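Local coordinates for succinoglycan biosynthesis protein (Bacillus cereus ATCC 14579, PDB 2RAD) that probably acts as a hydrolase of the erythromycin esterase family and binds a calcium ion, although its precise substrate is not established, at residues I385-A390 and D428-I433. Numbering follows the deposited sequence.
Sequences IDLRKA and DILVQI
D428 and R388 meet where strand 382-386 ends beside the start of strand 429-436, and with L430 they bury the most surface between 385-390 and 428-433. The pairing is plain in the backbone: I385 and L430 form a hydrogen-bonded pair, I385 N to L430 O being 3.1 Å and L430 N to I385 O 3.2 Å. D386 and I429 follow as a non-hydrogen-bonded pair. The chain turns away after D386, yet L387 N still reaches D428 O at 3.0 Å, adding one backbone bond beyond the last bridge.

Aspartate suits position 386 because its carboxylate organises that turn. D386 OD1 accepts from K389 N, an Asx motif, while D386 OD2 forms a salt bridge with R388 NH2 at 2.7 Å, met on its syn side but well out of the carboxylate plane. The long arginine chain turns about its CG-CD bond (chi3 -57°), letting the guanidinium meet D386 at its edge while D428 CB lies over one face, toward the rim. D428 OD1 approaches R388 CD at 3.4 Å. R388 NE is 4.1 Å from that oxygen, beyond a salt bridge, and no N-H points at it, so any attraction is probably purely electrostatic. The short carboxylate of D428 instead takes K334 and S338 N of the neighbouring strand 336-344, while R388 NH2 also reaches the carbonyl of M71.

On the sheet face of I385 and L430, L387 brings its CD1 methyl to L430 CB at 4.1 Å, a branched apolar end well fitted to this buried side. F375 adds to the packing around L430.

Near one edge of the mixed sheet, strands 382-386 and 429-436 are thus joined by backbone hydrogen bonds and apolar packing, whereas the charged groups are matched mainly within the turn or with residues beyond the pair.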
ATOM      1  N   ILE A 385       8.453  -2.322  18.808  1.00 54.71           N
ATOM      2  CA  ILE A 385       8.933  -3.556  19.414  1.00 55.67           C
ATOM      3  C   ILE A 385       8.874  -4.712  18.419  1.00 57.29           C
ATOM      4  O   ILE A 385       7.915  -4.826  17.646  1.00 58.06           O
ATOM      5  CB  ILE A 385       8.055  -3.885  20.639  1.00 55.46           C
ATOM      6  CG1 ILE A 385       8.351  -5.276  21.183  1.00 56.29           C
ATOM      7  CG2 ILE A 385       6.598  -3.809  20.242  1.00 55.55           C
ATOM      8  CD1 ILE A 385       7.592  -5.577  22.481  1.00 55.30           C
ATOM      9  N   ASP A 386       9.908  -5.552  18.427  1.00 58.71           N
ATOM     10  CA  ASP A 386       9.963  -6.714  17.540  1.00 59.69           C
ATOM     11  C   ASP A 386       9.130  -7.789  18.229  1.00 60.32           C
ATOM     12  O   ASP A 386       9.503  -8.273  19.301  1.00 60.06           O
ATOM     13  CB  ASP A 386      11.409  -7.201  17.352  1.00 59.83           C
ATOM     14  CG  ASP A 386      11.514  -8.409  16.409  1.00 61.75           C
ATOM     15  OD1 ASP A 386      10.831  -9.424  16.653  1.00 62.37           O
ATOM     16  OD2 ASP A 386      12.286  -8.358  15.426  1.00 61.74           O
ATOM     17  N   LEU A 387       8.004  -8.149  17.616  1.00 60.33           N
ATOM     18  CA  LEU A 387       7.100  -9.138  18.186  1.00 61.39           C
ATOM     19  C   LEU A 387       7.590 -10.577  18.051  1.00 62.34           C
ATOM     20  O   LEU A 387       7.128 -11.458  18.777  1.00 62.23           O
ATOM     21  CB  LEU A 387       5.714  -9.013  17.546  1.00 60.97           C
ATOM     22  CG  LEU A 387       5.025  -7.645  17.576  1.00 61.45           C
ATOM     23  CD1 LEU A 387       3.655  -7.784  16.938  1.00 61.74           C
ATOM     24  CD2 LEU A 387       4.893  -7.122  18.998  1.00 59.25           C
ATOM     25  N   ARG A 388       8.520 -10.809  17.126  1.00 64.53           N
ATOM     26  CA  ARG A 388       9.080 -12.148  16.884  1.00 66.33           C
ATOM     27  C   ARG A 388       9.983 -12.670  18.008  1.00 69.35           C
ATOM     28  O   ARG A 388      10.076 -13.881  18.220  1.00 68.86           O
ATOM     29  CB  ARG A 388       9.885 -12.155  15.584  1.00 62.98           C
ATOM     30  CG  ARG A 388       9.066 -12.049  14.328  1.00 62.08           C
ATOM     31  CD  ARG A 388       9.959 -11.701  13.141  1.00 60.29           C
ATOM     32  NE  ARG A 388      10.694 -10.456  13.366  1.00 58.72           N
ATOM     33  CZ  ARG A 388      11.488  -9.883  12.467  1.00 57.26           C
ATOM     34  NH1 ARG A 388      11.657 -10.434  11.274  1.00 57.38           N
ATOM     35  NH2 ARG A 388      12.115  -8.758  12.760  1.00 56.67           N
ATOM     36  N   LYS A 389      10.650 -11.758  18.718  1.00 73.12           N
ATOM     37  CA  LYS A 389      11.554 -12.135  19.800  1.00 74.96           C
ATOM     38  C   LYS A 389      10.852 -12.248  21.150  1.00 76.40           C
ATOM     39  O   LYS A 389      11.444 -11.975  22.185  1.00 77.40           O
ATOM     40  CB  LYS A 389      12.718 -11.133  19.903  1.00 75.14           C
ATOM     41  CG  LYS A 389      12.347  -9.732  20.380  1.00 76.97           C
ATOM     42  CD  LYS A 389      13.604  -8.915  20.745  1.00 79.71           C
ATOM     43  CE  LYS A 389      13.264  -7.579  21.454  1.00 81.58           C
ATOM     44  NZ  LYS A 389      14.465  -6.819  21.954  1.00 80.90           N
ATOM     45  N   ALA A 390       9.590 -12.652  21.139  1.00 78.83           N
ATOM     46  CA  ALA A 390       8.843 -12.801  22.378  1.00 81.21           C
ATOM     47  C   ALA A 390       8.766 -14.271  22.759  1.00 82.83           C
ATOM     48  O   ALA A 390       8.514 -15.134  21.911  1.00 82.81           O
ATOM     49  CB  ALA A 390       7.442 -12.231  22.224  1.00 81.51           C
ATOM     50  N   ASP A 428       5.700  -8.426  11.937  1.00 45.89           N
ATOM     51  CA  ASP A 428       6.999  -8.799  12.465  1.00 45.71           C
ATOM     52  C   ASP A 428       7.341  -7.736  13.496  1.00 45.06           C
ATOM     53  O   ASP A 428       7.830  -8.038  14.583  1.00 45.85           O
ATOM     54  CB  ASP A 428       8.053  -8.819  11.352  1.00 47.96           C
ATOM     55  CG  ASP A 428       7.812  -9.920  10.323  1.00 50.33           C
ATOM     56  OD1 ASP A 428       7.678 -11.099  10.729  1.00 51.47           O
ATOM     57  OD2 ASP A 428       7.773  -9.614   9.108  1.00 50.21           O
ATOM     58  N   ILE A 429       7.049  -6.486  13.149  1.00 44.19           N
ATOM     59  CA  ILE A 429       7.321  -5.343  14.015  1.00 42.61           C
ATOM     60  C   ILE A 429       6.041  -4.567  14.215  1.00 44.26           C
ATOM     61  O   ILE A 429       5.190  -4.567  13.339  1.00 44.21           O
ATOM     62  CB  ILE A 429       8.330  -4.359  13.372  1.00 40.01           C
ATOM     63  CG1 ILE A 429       9.695  -5.025  13.197  1.00 38.11           C
ATOM     64  CG2 ILE A 429       8.449  -3.111  14.224  1.00 38.38           C
ATOM     65  CD1 ILE A 429       9.774  -5.994  12.049  1.00 36.04           C
ATOM     66  N   LEU A 430       5.915  -3.897  15.360  1.00 45.98           N
ATOM     67  CA  LEU A 430       4.738  -3.073  15.639  1.00 45.21           C
ATOM     68  C   LEU A 430       5.149  -1.687  16.133  1.00 45.37           C
ATOM     69  O   LEU A 430       6.007  -1.559  16.997  1.00 46.21           O
ATOM     70  CB  LEU A 430       3.869  -3.745  16.684  1.00 43.62           C
ATOM     71  CG  LEU A 430       2.472  -3.153  16.739  1.00 43.10           C
ATOM     72  CD1 LEU A 430       1.469  -4.275  16.630  1.00 43.85           C
ATOM     73  CD2 LEU A 430       2.286  -2.384  18.024  1.00 44.45           C
ATOM     74  N   VAL A 431       4.553  -0.644  15.573  1.00 45.69           N
ATOM     75  CA  VAL A 431       4.869   0.719  15.993  1.00 44.78           C
ATOM     76  C   VAL A 431       3.647   1.285  16.716  1.00 46.72           C
ATOM     77  O   VAL A 431       2.606   1.521  16.097  1.00 46.14           O
ATOM     78  CB  VAL A 431       5.169   1.646  14.789  1.00 43.47           C
ATOM     79  CG1 VAL A 431       5.615   3.000  15.281  1.00 41.46           C
ATOM     80  CG2 VAL A 431       6.208   1.027  13.889  1.00 42.66           C
ATOM     81  N   GLN A 432       3.773   1.498  18.024  1.00 48.43           N
ATOM     82  CA  GLN A 432       2.677   2.046  18.818  1.00 49.04           C
ATOM     83  C   GLN A 432       2.763   3.566  18.992  1.00 50.35           C
ATOM     84  O   GLN A 432       3.815   4.081  19.356  1.00 50.70           O
ATOM     85  CB  GLN A 432       2.674   1.419  20.201  1.00 48.53           C
ATOM     86  CG  GLN A 432       1.555   1.924  21.074  1.00 50.04           C
ATOM     87  CD  GLN A 432       0.242   1.276  20.721  1.00 52.29           C
ATOM     88  OE1 GLN A 432      -0.798   1.600  21.286  1.00 54.09           O
ATOM     89  NE2 GLN A 432       0.285   0.341  19.781  1.00 54.49           N
ATOM     90  N   ILE A 433       1.662   4.273  18.726  1.00 51.31           N
ATOM     91  CA  ILE A 433       1.590   5.729  18.903  1.00 52.61           C
ATOM     92  C   ILE A 433       0.386   5.950  19.820  1.00 54.86           C
ATOM     93  O   ILE A 433      -0.745   5.684  19.421  1.00 56.33           O
ATOM     94  CB  ILE A 433       1.334   6.494  17.565  1.00 51.49           C
ATOM     95  CG1 ILE A 433       2.530   6.381  16.623  1.00 50.80           C
ATOM     96  CG2 ILE A 433       1.115   7.969  17.851  1.00 51.32           C
ATOM     97  CD1 ILE A 433       2.810   4.993  16.141  1.00 52.34           C
TER